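Local coordinates for protein DNA primase (PDB 2AU3) that probably synthesises the short RNA primers used by DNA polymerase during DNA replication, as a zinc-binding RNA polymerase working on single-stranded DNA, at residues R12-V17 / G65-F70; K227-F232 / T276-N281; T358-L363 / T392-P397. One frame throughout, in Å; residues are numbered along the deposited sequence.

Interaction 1: residues R12-V17 / G65-F70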
ATOM      1  N   ARG A  12     -23.187  -7.488  -5.501  1.00 24.92           N
ATOM      2  CA  ARG A  12     -23.648  -8.197  -4.292  1.00 25.94           C
ATOM      3  C   ARG A  12     -24.267  -9.577  -4.602  1.00 25.16           C
ATOM      4  O   ARG A  12     -24.012 -10.563  -3.901  1.00 24.88           O
ATOM      5  CB  ARG A  12     -24.638  -7.342  -3.493  1.00 26.40           C
ATOM      6  CG  ARG A  12     -24.027  -6.100  -2.802  1.00 29.41           C
ATOM      7  CD  ARG A  12     -25.099  -5.059  -2.376  1.00 34.45           C
ATOM      8  NE  ARG A  12     -24.517  -3.867  -1.751  1.00 38.58           N
ATOM      9  CZ  ARG A  12     -24.209  -3.760  -0.457  1.00 41.68           C
ATOM     10  NH1 ARG A  12     -24.431  -4.772   0.373  1.00 41.85           N
ATOM     11  NH2 ARG A  12     -23.669  -2.632   0.010  1.00 43.17           N
ATOM     12  N   GLU A  13     -25.053  -9.641  -5.669  1.00 24.23           N
ATOM     13  CA  GLU A  13     -25.763 -10.856  -6.056  1.00 23.63           C
ATOM     14  C   GLU A  13     -24.856 -11.948  -6.651  1.00 23.78           C
ATOM     15  O   GLU A  13     -25.166 -13.142  -6.532  1.00 22.84           O
ATOM     16  CB  GLU A  13     -26.866 -10.500  -7.058  1.00 23.82           C
ATOM     17  CG  GLU A  13     -27.736 -11.681  -7.477  1.00 23.52           C
ATOM     18  CD  GLU A  13     -28.809 -12.020  -6.454  1.00 24.77           C
ATOM     19  OE1 GLU A  13     -28.836 -11.394  -5.354  1.00 25.63           O
ATOM     20  OE2 GLU A  13     -29.620 -12.922  -6.744  1.00 23.10           O
ATOM     21  N   ILE A  14     -23.759 -11.552  -7.307  1.00 22.89           N
ATOM     22  CA  ILE A  14     -22.872 -12.534  -7.954  1.00 24.64           C
ATOM     23  C   ILE A  14     -22.031 -13.276  -6.921  1.00 24.54           C
ATOM     24  O   ILE A  14     -21.604 -12.689  -5.930  1.00 24.98           O
ATOM     25  CB  ILE A  14     -21.915 -11.859  -8.965  1.00 24.52           C
ATOM     26  CG1 ILE A  14     -22.686 -11.333 -10.172  1.00 25.84           C
ATOM     27  CG2 ILE A  14     -20.893 -12.851  -9.439  1.00 25.86           C
ATOM     28  CD1 ILE A  14     -21.964 -10.180 -10.856  1.00 28.49           C
ATOM     29  N   ASP A  15     -21.815 -14.569  -7.148  1.00 25.29           N
ATOM     30  CA  ASP A  15     -20.812 -15.321  -6.403  1.00 24.58           C
ATOM     31  C   ASP A  15     -19.742 -15.691  -7.408  1.00 23.12           C
ATOM     32  O   ASP A  15     -20.010 -16.414  -8.366  1.00 22.86           O
ATOM     33  CB  ASP A  15     -21.420 -16.597  -5.775  1.00 26.09           C
ATOM     34  CG  ASP A  15     -20.443 -17.332  -4.839  1.00 29.71           C
ATOM     35  OD1 ASP A  15     -19.203 -17.085  -4.889  1.00 34.26           O
ATOM     36  OD2 ASP A  15     -20.829 -18.177  -4.001  1.00 34.68           O
ATOM     37  N   ILE A  16     -18.531 -15.175  -7.205  1.00 21.55           N
ATOM     38  CA  ILE A  16     -17.452 -15.366  -8.168  1.00 20.89           C
ATOM     39  C   ILE A  16     -17.160 -16.837  -8.465  1.00 20.84           C
ATOM     40  O   ILE A  16     -16.776 -17.179  -9.576  1.00 20.64           O
ATOM     41  CB  ILE A  16     -16.184 -14.645  -7.694  1.00 20.70           C
ATOM     42  CG1 ILE A  16     -15.145 -14.592  -8.817  1.00 19.69           C
ATOM     43  CG2 ILE A  16     -15.640 -15.281  -6.393  1.00 18.20           C
ATOM     44  CD1 ILE A  16     -14.004 -13.567  -8.528  1.00 21.69           C
ATOM     45  N   VAL A  17     -17.361 -17.701  -7.466  1.00 20.68           N
ATOM     46  CA  VAL A  17     -17.161 -19.134  -7.628  1.00 21.98           C
ATOM     47  C   VAL A  17     -18.099 -19.691  -8.706  1.00 21.89           C
ATOM     48  O   VAL A  17     -17.661 -20.389  -9.625  1.00 22.29           O
ATOM     49  CB  VAL A  17     -17.322 -19.887  -6.271  1.00 22.41           C
ATOM     50  CG1 VAL A  17     -17.293 -21.402  -6.462  1.00 24.75           C
ATOM     51  CG2 VAL A  17     -16.224 -19.482  -5.313  1.00 22.69           C
ATOM     52  N   GLY A  65      -8.933  -9.680  -9.829  1.00 21.06           N
ATOM     53  CA  GLY A  65     -10.106  -8.830  -9.806  1.00 21.24           C
ATOM     54  C   GLY A  65     -11.383  -9.540  -9.377  1.00 21.50           C
ATOM     55  O   GLY A  65     -11.349 -10.656  -8.837  1.00 21.02           O
ATOM     56  N   ASP A  66     -12.523  -8.891  -9.620  1.00 21.41           N
ATOM     57  CA  ASP A  66     -13.810  -9.476  -9.257  1.00 20.77           C
ATOM     58  C   ASP A  66     -14.368 -10.344 -10.385  1.00 20.47           C
ATOM     59  O   ASP A  66     -13.690 -10.611 -11.401  1.00 19.89           O
ATOM     60  CB  ASP A  66     -14.827  -8.398  -8.775  1.00 21.46           C
ATOM     61  CG  ASP A  66     -15.258  -7.429  -9.896  1.00 23.47           C
ATOM     62  OD1 ASP A  66     -14.935  -7.681 -11.068  1.00 23.30           O
ATOM     63  OD2 ASP A  66     -15.924  -6.378  -9.697  1.00 25.59           O
ATOM     64  N   ALA A  67     -15.590 -10.828 -10.180  1.00 19.75           N
ATOM     65  CA  ALA A  67     -16.220 -11.724 -11.131  1.00 18.74           C
ATOM     66  C   ALA A  67     -16.509 -11.056 -12.482  1.00 18.77           C
ATOM     67  O   ALA A  67     -16.256 -11.643 -13.529  1.00 18.88           O
ATOM     68  CB  ALA A  67     -17.506 -12.298 -10.529  1.00 18.99           C
ATOM     69  N   ILE A  68     -17.042  -9.836 -12.463  1.00 18.62           N
ATOM     70  CA  ILE A  68     -17.311  -9.132 -13.708  1.00 18.69           C
ATOM     71  C   ILE A  68     -16.021  -8.978 -14.520  1.00 19.01           C
ATOM     72  O   ILE A  68     -16.007  -9.146 -15.760  1.00 19.45           O
ATOM     73  CB  ILE A  68     -17.891  -7.730 -13.431  1.00 19.18           C
ATOM     74  CG1 ILE A  68     -19.285  -7.842 -12.784  1.00 19.83           C
ATOM     75  CG2 ILE A  68     -17.929  -6.906 -14.753  1.00 18.29           C
ATOM     76  CD1 ILE A  68     -19.808  -6.521 -12.187  1.00 21.34           C
ATOM     77  N   LYS A  69     -14.949  -8.624 -13.821  1.00 17.97           N
ATOM     78  CA  LYS A  69     -13.661  -8.419 -14.450  1.00 18.81           C
ATOM     79  C   LYS A  69     -13.145  -9.716 -15.081  1.00 18.39           C
ATOM     80  O   LYS A  69     -12.589  -9.689 -16.179  1.00 18.71           O
ATOM     81  CB  LYS A  69     -12.656  -7.886 -13.433  1.00 19.39           C
ATOM     82  CG  LYS A  69     -11.229  -7.915 -13.930  1.00 21.10           C
ATOM     83  CD  LYS A  69     -10.440  -6.789 -13.307  1.00 25.36           C
ATOM     84  CE  LYS A  69      -9.179  -6.519 -14.079  1.00 26.58           C
ATOM     85  NZ  LYS A  69      -8.085  -6.178 -13.138  1.00 27.54           N
ATOM     86  N   PHE A  70     -13.335 -10.852 -14.404  1.00 18.08           N
ATOM     87  CA  PHE A  70     -12.958 -12.129 -15.020  1.00 18.46           C
ATOM     88  C   PHE A  70     -13.647 -12.300 -16.391  1.00 18.63           C
ATOM     89  O   PHE A  70     -13.014 -12.657 -17.381  1.00 19.92           O
ATOM     90  CB  PHE A  70     -13.269 -13.339 -14.127  1.00 16.69           C
ATOM     91  CG  PHE A  70     -12.960 -14.657 -14.809  1.00 18.95           C
ATOM     92  CD1 PHE A  70     -11.656 -15.168 -14.821  1.00 18.67           C
ATOM     93  CD2 PHE A  70     -13.951 -15.333 -15.514  1.00 18.81           C
ATOM     94  CE1 PHE A  70     -11.352 -16.363 -15.487  1.00 20.94           C
ATOM     95  CE2 PHE A  70     -13.653 -16.544 -16.184  1.00 21.31           C
ATOM     96  CZ  PHE A  70     -12.360 -17.042 -16.180  1.00 20.65           C
TER
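The CA atoms of Ile16 and Ala67 lie 4.9 Å apart, where the turn between helix 6-13 and helix 16-23 meets the first turn of helix 67-75. No hydrogen bond crosses here; the contact is apolar and centred on the Ala67 methyl. Ile14 reaches that methyl with its short branch, CG2 lying 3.6 Å from Ala67 CB. With Ile14 CG2 anti to the backbone N and CG1 beside it (chi1 -69°), the two branches part: CD1 goes on to Ile68, which it meets at CG1, the two side chains crossing at about a right angle. Ile16 comes to the same methyl with its long branch, CG1 to Ala67 CB 3.7 Å, and its CD1 lies 3.6 Å from Ala67 N, alongside the peptide that joins Asp66 to Ala67. Both segments lie in the CHC2-type zinc-binding domain, Gly65 being about 12 Å from the zinc ion, and each starts a helix with an aspartate N-cap. Asp15 OD1 accepts from Val17 N from above the carboxylate plane, and also from Gln54 NE2. Asp66 OD1 takes Lys69 N at 2.9 Å, nearly in line with its C-O bond, while OD2 is bonded to Tyr79 OH. Helix 79-90 adds Leu86 and Tyr90 against Ile14, and Val19 of helix 16-23 touches both Ile14 and Ala67.

Interaction 2: residues K227-F232 / T276-N281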
ATOM      1  N   LYS A 227      -3.452  11.613  -0.579  1.00 28.39           N
ATOM      2  CA  LYS A 227      -2.200  10.978  -0.151  1.00 29.52           C
ATOM      3  C   LYS A 227      -2.064  10.972   1.367  1.00 29.00           C
ATOM      4  O   LYS A 227      -1.651   9.974   1.944  1.00 30.07           O
ATOM      5  CB  LYS A 227      -0.958  11.569  -0.861  1.00 30.15           C
ATOM      6  CG  LYS A 227      -0.512  12.955  -0.406  1.00 32.76           C
ATOM      7  CD  LYS A 227       0.248  13.701  -1.498  1.00 37.97           C
ATOM      8  CE  LYS A 227       1.749  13.445  -1.446  1.00 41.93           C
ATOM      9  NZ  LYS A 227       2.470  13.965  -2.683  1.00 44.96           N
ATOM     10  N   GLY A 228      -2.493  12.057   2.006  1.00 27.51           N
ATOM     11  CA  GLY A 228      -2.376  12.218   3.446  1.00 26.63           C
ATOM     12  C   GLY A 228      -3.286  11.334   4.280  1.00 25.75           C
ATOM     13  O   GLY A 228      -3.151  11.311   5.493  1.00 25.49           O
ATOM     14  N   GLU A 229      -4.181  10.588   3.634  1.00 24.32           N
ATOM     15  CA  GLU A 229      -5.197   9.793   4.333  1.00 23.28           C
ATOM     16  C   GLU A 229      -5.072   8.274   4.099  1.00 22.67           C
ATOM     17  O   GLU A 229      -5.874   7.480   4.619  1.00 22.28           O
ATOM     18  CB  GLU A 229      -6.583  10.279   3.914  1.00 24.65           C
ATOM     19  CG  GLU A 229      -6.826  11.753   4.265  1.00 27.70           C
ATOM     20  CD  GLU A 229      -8.242  12.208   3.955  1.00 34.62           C
ATOM     21  OE1 GLU A 229      -9.163  11.353   3.937  1.00 37.41           O
ATOM     22  OE2 GLU A 229      -8.431  13.421   3.724  1.00 36.92           O
ATOM     23  N   ASN A 230      -4.061   7.884   3.323  1.00 20.78           N
ATOM     24  CA  ASN A 230      -3.842   6.484   2.945  1.00 19.93           C
ATOM     25  C   ASN A 230      -2.433   6.003   3.296  1.00 18.38           C
ATOM     26  O   ASN A 230      -1.498   6.800   3.343  1.00 17.49           O
ATOM     27  CB  ASN A 230      -4.088   6.306   1.441  1.00 19.79           C
ATOM     28  CG  ASN A 230      -5.555   6.419   1.072  1.00 23.70           C
ATOM     29  OD1 ASN A 230      -6.294   5.449   1.185  1.00 22.23           O
ATOM     30  ND2 ASN A 230      -5.989   7.618   0.651  1.00 23.38           N
ATOM     31  N   LEU A 231      -2.282   4.700   3.527  1.00 17.49           N
ATOM     32  CA  LEU A 231      -0.960   4.133   3.745  1.00 17.89           C
ATOM     33  C   LEU A 231      -0.667   3.105   2.675  1.00 18.31           C
ATOM     34  O   LEU A 231      -1.471   2.184   2.449  1.00 19.40           O
ATOM     35  CB  LEU A 231      -0.836   3.474   5.138  1.00 17.51           C
ATOM     36  CG  LEU A 231      -0.697   4.414   6.342  1.00 18.61           C
ATOM     37  CD1 LEU A 231      -1.076   3.692   7.621  1.00 21.09           C
ATOM     38  CD2 LEU A 231       0.717   4.974   6.440  1.00 17.50           C
ATOM     39  N   PHE A 232       0.483   3.242   2.030  1.00 17.16           N
ATOM     40  CA  PHE A 232       0.928   2.212   1.116  1.00 16.95           C
ATOM     41  C   PHE A 232       1.086   0.888   1.851  1.00 17.03           C
ATOM     42  O   PHE A 232       1.711   0.828   2.932  1.00 15.70           O
ATOM     43  CB  PHE A 232       2.261   2.579   0.474  1.00 16.13           C
ATOM     44  CG  PHE A 232       2.693   1.602  -0.600  1.00 18.32           C
ATOM     45  CD1 PHE A 232       1.928   1.453  -1.758  1.00 19.32           C
ATOM     46  CD2 PHE A 232       3.849   0.843  -0.456  1.00 17.65           C
ATOM     47  CE1 PHE A 232       2.312   0.550  -2.761  1.00 19.71           C
ATOM     48  CE2 PHE A 232       4.252  -0.065  -1.457  1.00 20.41           C
ATOM     49  CZ  PHE A 232       3.483  -0.216  -2.597  1.00 19.80           C
ATOM     50  N   THR A 276       1.653  11.458   8.192  1.00 15.31           N
ATOM     51  CA  THR A 276       0.733  12.496   8.662  1.00 16.07           C
ATOM     52  C   THR A 276      -0.051  11.974   9.830  1.00 16.08           C
ATOM     53  O   THR A 276      -0.127  10.777  10.040  1.00 14.27           O
ATOM     54  CB  THR A 276      -0.262  12.916   7.579  1.00 16.23           C
ATOM     55  OG1 THR A 276      -1.179  11.834   7.346  1.00 17.94           O
ATOM     56  CG2 THR A 276       0.450  13.179   6.223  1.00 13.54           C
ATOM     57  N   GLN A 277      -0.673  12.882  10.582  1.00 16.78           N
ATOM     58  CA  GLN A 277      -1.595  12.484  11.642  1.00 16.52           C
ATOM     59  C   GLN A 277      -2.740  11.576  11.156  1.00 17.15           C
ATOM     60  O   GLN A 277      -3.077  10.577  11.826  1.00 14.61           O
ATOM     61  CB  GLN A 277      -2.174  13.732  12.342  1.00 17.69           C
ATOM     62  CG  GLN A 277      -2.943  13.393  13.637  1.00 17.14           C
ATOM     63  CD  GLN A 277      -2.026  12.773  14.708  1.00 17.75           C
ATOM     64  OE1 GLN A 277      -2.182  11.609  15.098  1.00 21.56           O
ATOM     65  NE2 GLN A 277      -1.101  13.550  15.184  1.00 16.44           N
ATOM     66  N   ASN A 278      -3.355  11.915  10.015  1.00 17.55           N
ATOM     67  CA  ASN A 278      -4.427  11.064   9.491  1.00 19.12           C
ATOM     68  C   ASN A 278      -3.905   9.649   9.236  1.00 18.03           C
ATOM     69  O   ASN A 278      -4.606   8.701   9.494  1.00 18.29           O
ATOM     70  CB  ASN A 278      -5.063  11.626   8.203  1.00 19.79           C
ATOM     71  CG  ASN A 278      -6.006  12.786   8.478  1.00 24.38           C
ATOM     72  OD1 ASN A 278      -6.466  12.968   9.607  1.00 30.05           O
ATOM     73  ND2 ASN A 278      -6.295  13.590   7.441  1.00 27.70           N
ATOM     74  N   GLN A 279      -2.679   9.521   8.718  1.00 17.03           N
ATOM     75  CA  GLN A 279      -2.079   8.197   8.513  1.00 16.26           C
ATOM     76  C   GLN A 279      -1.794   7.457   9.850  1.00 16.37           C
ATOM     77  O   GLN A 279      -2.018   6.239   9.961  1.00 15.88           O
ATOM     78  CB  GLN A 279      -0.792   8.293   7.684  1.00 16.62           C
ATOM     79  CG  GLN A 279      -1.009   8.656   6.224  1.00 14.47           C
ATOM     80  CD  GLN A 279       0.247   9.203   5.564  1.00 16.95           C
ATOM     81  OE1 GLN A 279       1.293   9.417   6.234  1.00 15.08           O
ATOM     82  NE2 GLN A 279       0.158   9.467   4.267  1.00 14.60           N
ATOM     83  N   ALA A 280      -1.286   8.192  10.845  1.00 15.60           N
ATOM     84  CA  ALA A 280      -1.077   7.617  12.175  1.00 15.49           C
ATOM     85  C   ALA A 280      -2.421   7.183  12.811  1.00 15.17           C
ATOM     86  O   ALA A 280      -2.519   6.086  13.348  1.00 15.32           O
ATOM     87  CB  ALA A 280      -0.319   8.566  13.064  1.00 13.99           C
ATOM     88  N   ASN A 281      -3.442   8.040  12.735  1.00 16.41           N
ATOM     89  CA  ASN A 281      -4.804   7.692  13.158  1.00 16.43           C
ATOM     90  C   ASN A 281      -5.283   6.421  12.447  1.00 16.76           C
ATOM     91  O   ASN A 281      -5.787   5.512  13.085  1.00 17.63           O
ATOM     92  CB  ASN A 281      -5.807   8.823  12.845  1.00 16.97           C
ATOM     93  CG  ASN A 281      -5.586  10.104  13.693  1.00 16.66           C
ATOM     94  OD1 ASN A 281      -6.202  11.127  13.430  1.00 15.96           O
ATOM     95  ND2 ASN A 281      -4.702  10.042  14.672  1.00 12.63           N
TER
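A capping box at the start of helix 277-284, in the Toprim domain, receives the 3-10 turn 227-229 that leads into edge strand 231-232. Within the box, Thr276 OG1 accepts from Gln279 N at 3.1 Å, and Gln279 OE1 accepts from Thr276 N, which stands above the amide's carbonyl plane. Thr276 OG1 lies between the backbone N and the carbonyl carbon (chi1 70°), a position from which it also donates to Gly228 O at 2.8 Å, so one hydroxyl serves both the cap and the contact. The other end of the Gln279 amide faces the turn: NE2 gives a hydrogen bond to Lys227 O at 3.0 Å, bent to 136° at the hydrogen but close to the amide plane, and a weak one to Asn230 O at 3.3 Å. With OE1 held by the cap and NE2 by the turn, rotation of the amide is fixed. Shortened to an alanine here, Gln279 would lose its amide, probably leaving Lys227 O and Thr276 N without these partners and a gap between the helix start and the 227-230 turn. Leu231 packs against the aliphatic part of Gln279, its CD2 3.9 Å from Gln279 CB. At the more exposed margin, Asn278 CB lies 3.3 Å from Gly228 O, and the side chains of Glu229 and Asn278 run side by side. Gln279 is about 10 Å, side chain to side chain, from Glu251, a predicted magnesium ligand. The arrangement is a helix N-terminal capping box whose Thr276 hydroxyl and Gln279 amide also bond the turn leading into the Toprim sheet's edge strand.

Interaction 3: residues T358-L363 / T392-P397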
ATOM      1  N   THR A 358      18.317   4.810  29.122  1.00 31.15           N
ATOM      2  CA  THR A 358      19.481   5.537  28.607  1.00 30.80           C
ATOM      3  C   THR A 358      19.635   7.006  29.059  1.00 31.23           C
ATOM      4  O   THR A 358      20.616   7.659  28.712  1.00 29.73           O
ATOM      5  CB  THR A 358      19.542   5.454  27.062  1.00 31.10           C
ATOM      6  OG1 THR A 358      18.320   5.952  26.495  1.00 31.15           O
ATOM      7  CG2 THR A 358      19.601   4.005  26.593  1.00 30.22           C
ATOM      8  N   ALA A 359      18.674   7.527  29.816  1.00 31.81           N
ATOM      9  CA  ALA A 359      18.734   8.928  30.227  1.00 33.78           C
ATOM     10  C   ALA A 359      20.074   9.224  30.903  1.00 35.40           C
ATOM     11  O   ALA A 359      20.606  10.324  30.764  1.00 35.26           O
ATOM     12  CB  ALA A 359      17.578   9.281  31.134  1.00 32.27           C
ATOM     13  N   ARG A 360      20.609   8.213  31.596  1.00 38.17           N
ATOM     14  CA  ARG A 360      21.978   8.193  32.133  1.00 41.44           C
ATOM     15  C   ARG A 360      23.070   8.795  31.224  1.00 42.18           C
ATOM     16  O   ARG A 360      24.094   9.279  31.716  1.00 42.28           O
ATOM     17  CB  ARG A 360      22.388   6.749  32.452  1.00 42.30           C
ATOM     18  CG  ARG A 360      21.902   6.233  33.797  1.00 46.34           C
ATOM     19  CD  ARG A 360      22.390   7.073  34.973  1.00 50.93           C
ATOM     20  NE  ARG A 360      21.791   6.618  36.232  1.00 53.97           N
ATOM     21  CZ  ARG A 360      21.845   7.293  37.379  1.00 55.95           C
ATOM     22  NH1 ARG A 360      22.479   8.458  37.432  1.00 57.64           N
ATOM     23  NH2 ARG A 360      21.269   6.803  38.475  1.00 56.68           N
ATOM     24  N   GLU A 361      22.877   8.707  29.907  1.00 43.10           N
ATOM     25  CA  GLU A 361      23.858   9.217  28.936  1.00 43.70           C
ATOM     26  C   GLU A 361      24.025  10.729  29.037  1.00 43.61           C
ATOM     27  O   GLU A 361      25.151  11.246  28.996  1.00 44.23           O
ATOM     28  CB  GLU A 361      23.438   8.865  27.509  1.00 43.80           C
ATOM     29  CG  GLU A 361      24.121   7.648  26.925  1.00 45.60           C
ATOM     30  CD  GLU A 361      23.230   6.898  25.952  1.00 48.58           C
ATOM     31  OE1 GLU A 361      22.629   7.548  25.058  1.00 49.85           O
ATOM     32  OE2 GLU A 361      23.135   5.654  26.075  1.00 48.64           O
ATOM     33  N   ASN A 362      22.891  11.419  29.158  1.00 43.20           N
ATOM     34  CA  ASN A 362      22.808  12.876  29.078  1.00 43.08           C
ATOM     35  C   ASN A 362      21.507  13.317  29.740  1.00 42.78           C
ATOM     36  O   ASN A 362      20.525  13.647  29.057  1.00 42.66           O
ATOM     37  CB  ASN A 362      22.828  13.321  27.607  1.00 43.21           C
ATOM     38  CG  ASN A 362      23.059  14.820  27.434  1.00 44.19           C
ATOM     39  OD1 ASN A 362      22.590  15.646  28.228  1.00 45.91           O
ATOM     40  ND2 ASN A 362      23.765  15.178  26.363  1.00 45.19           N
ATOM     41  N   LEU A 363      21.483  13.307  31.067  1.00 42.19           N
ATOM     42  CA  LEU A 363      20.231  13.541  31.778  1.00 41.88           C
ATOM     43  C   LEU A 363      19.499  14.783  31.258  1.00 41.77           C
ATOM     44  O   LEU A 363      18.276  14.764  31.086  1.00 41.33           O
ATOM     45  CB  LEU A 363      20.438  13.614  33.298  1.00 41.90           C
ATOM     46  CG  LEU A 363      19.163  13.421  34.139  1.00 41.91           C
ATOM     47  CD1 LEU A 363      18.489  12.097  33.820  1.00 40.59           C
ATOM     48  CD2 LEU A 363      19.433  13.549  35.646  1.00 43.29           C
ATOM     49  N   THR A 392      11.526   8.736  40.037  1.00 35.96           N
ATOM     50  CA  THR A 392      12.110   7.805  40.995  1.00 37.38           C
ATOM     51  C   THR A 392      13.564   7.558  40.659  1.00 37.72           C
ATOM     52  O   THR A 392      14.450   7.742  41.486  1.00 37.81           O
ATOM     53  CB  THR A 392      11.327   6.466  41.010  1.00 37.55           C
ATOM     54  OG1 THR A 392      10.010   6.685  41.528  1.00 38.35           O
ATOM     55  CG2 THR A 392      12.024   5.442  41.911  1.00 38.58           C
ATOM     56  N   LYS A 393      13.781   7.140  39.417  1.00 38.43           N
ATOM     57  CA  LYS A 393      15.108   6.861  38.930  1.00 38.83           C
ATOM     58  C   LYS A 393      16.044   8.114  38.900  1.00 38.86           C
ATOM     59  O   LYS A 393      17.103   8.059  39.517  1.00 38.16           O
ATOM     60  CB  LYS A 393      15.062   6.218  37.532  1.00 38.95           C
ATOM     61  CG  LYS A 393      16.430   5.834  36.978  1.00 40.83           C
ATOM     62  CD  LYS A 393      16.355   4.887  35.789  1.00 43.18           C
ATOM     63  CE  LYS A 393      17.707   4.242  35.511  1.00 46.10           C
ATOM     64  NZ  LYS A 393      17.695   3.459  34.243  1.00 47.58           N
ATOM     65  N   TYR A 394      15.697   9.223  38.210  1.00 32.39           N
ATOM     66  CA  TYR A 394      16.694  10.313  38.051  1.00 32.92           C
ATOM     67  C   TYR A 394      16.497  11.559  38.932  1.00 32.71           C
ATOM     68  O   TYR A 394      17.248  12.524  38.818  1.00 32.63           O
ATOM     69  CB  TYR A 394      16.797  10.716  36.575  1.00 32.48           C
ATOM     70  CG  TYR A 394      17.179   9.536  35.706  1.00 32.57           C
ATOM     71  CD1 TYR A 394      18.497   9.092  35.649  1.00 32.36           C
ATOM     72  CD2 TYR A 394      16.216   8.851  34.963  1.00 32.55           C
ATOM     73  CE1 TYR A 394      18.852   8.017  34.869  1.00 33.54           C
ATOM     74  CE2 TYR A 394      16.560   7.777  34.172  1.00 30.96           C
ATOM     75  CZ  TYR A 394      17.885   7.365  34.132  1.00 33.11           C
ATOM     76  OH  TYR A 394      18.248   6.304  33.353  1.00 32.89           O
ATOM     77  N   LYS A 395      15.486  11.503  39.803  1.00 33.48           N
ATOM     78  CA  LYS A 395      15.186  12.559  40.782  1.00 34.37           C
ATOM     79  C   LYS A 395      14.706  13.879  40.172  1.00 34.70           C
ATOM     80  O   LYS A 395      14.653  14.914  40.852  1.00 34.79           O
ATOM     81  CB  LYS A 395      16.394  12.786  41.705  1.00 34.70           C
ATOM     82  CG  LYS A 395      16.604  11.674  42.730  1.00 36.70           C
ATOM     83  CD  LYS A 395      17.617  12.084  43.790  1.00 40.53           C
ATOM     84  CE  LYS A 395      18.629  10.980  44.026  1.00 42.43           C
ATOM     85  NZ  LYS A 395      19.983  11.513  44.350  1.00 45.62           N
ATOM     86  N   VAL A 396      14.329  13.838  38.896  1.00 34.34           N
ATOM     87  CA  VAL A 396      13.801  15.016  38.231  1.00 34.07           C
ATOM     88  C   VAL A 396      12.383  15.270  38.754  1.00 34.17           C
ATOM     89  O   VAL A 396      11.565  14.350  38.773  1.00 34.21           O
ATOM     90  CB  VAL A 396      13.834  14.855  36.697  1.00 33.78           C
ATOM     91  CG1 VAL A 396      13.341  16.132  36.001  1.00 33.87           C
ATOM     92  CG2 VAL A 396      15.245  14.534  36.244  1.00 32.83           C
ATOM     93  N   PRO A 397      12.117  16.491  39.234  1.00 34.48           N
ATOM     94  CA  PRO A 397      10.831  16.806  39.878  1.00 34.43           C
ATOM     95  C   PRO A 397       9.636  16.523  38.962  1.00 34.58           C
ATOM     96  O   PRO A 397       9.690  16.794  37.762  1.00 33.89           O
ATOM     97  CB  PRO A 397      10.946  18.305  40.186  1.00 34.84           C
ATOM     98  CG  PRO A 397      12.429  18.555  40.288  1.00 34.91           C
ATOM     99  CD  PRO A 397      13.027  17.654  39.229  1.00 34.38           C
TER
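The Tyr394 ring lies between Ala359 CB on one face and Lys393 CG on the other, each about 3.4 Å from the ring plane and displaced toward the rim, while Arg360 CG comes to the ring edge in plane. The Ala359 methyl makes a CH-pi contact, 3.9 Å from the ring centroid and 27° off the normal, with CE2 and CZ as its nearest ring atoms. The arginine bends at chi2 (-58°), which turns its outer part back along the tyrosine: Arg360 NE is 3.5 Å from Tyr394 CE1. Tyr394 CD1 lies over the centre of one guanidinium face, but the guanidinium and ring planes are 71° apart, so the two groups are steeply inclined rather than stacked. Leu363 packs at the root of the ring, where CD1 is 3.4 Å from Tyr394 CG and also touches CB. Its other methyl, CD2, stands 4.3 Å from Val396 CG2. No hydrogen bond joins the two segments. The phenol oxygen is instead bonded to Ile356 O, just before 358-363, and Lys393 NZ donates to the same carbonyl. That shared acceptor holds the far end of the tyrosine at the close of helix 351-358, while its near end belongs to the last turn of helix 380-394. The contact lies in the helical domain, where the 3-10 turn between helix 351-358 and helix 363-374 packs against the C-terminal end of helix 380-394; Phe390 of that helix meets the tyrosine ring and touches Ala359 and Val396, and Thr367 of helix 363-374 also touches Val396.

From the N terminus, the three contacts follow one another in series; none nests within or crosses another. Interaction 1 closes a loop of 47 residues holding much of the zinc-binding sheet, and joins the first two helices to helix 67-75. Interaction 2 spans 43 residues, bringing the turn and edge strand of 227-232, which follow the four-stranded antiparallel sheet, against Toprim helix 277-284. Interaction 3 closes a mainly helical loop of 28 residues inside the helical domain. Centres of interactions 1 and 2 are about 30 Å apart, those of 2 and 3 about 35 Å, and those of 1 and 3, about 61 Å apart, lie on opposite sides of the chain's centre.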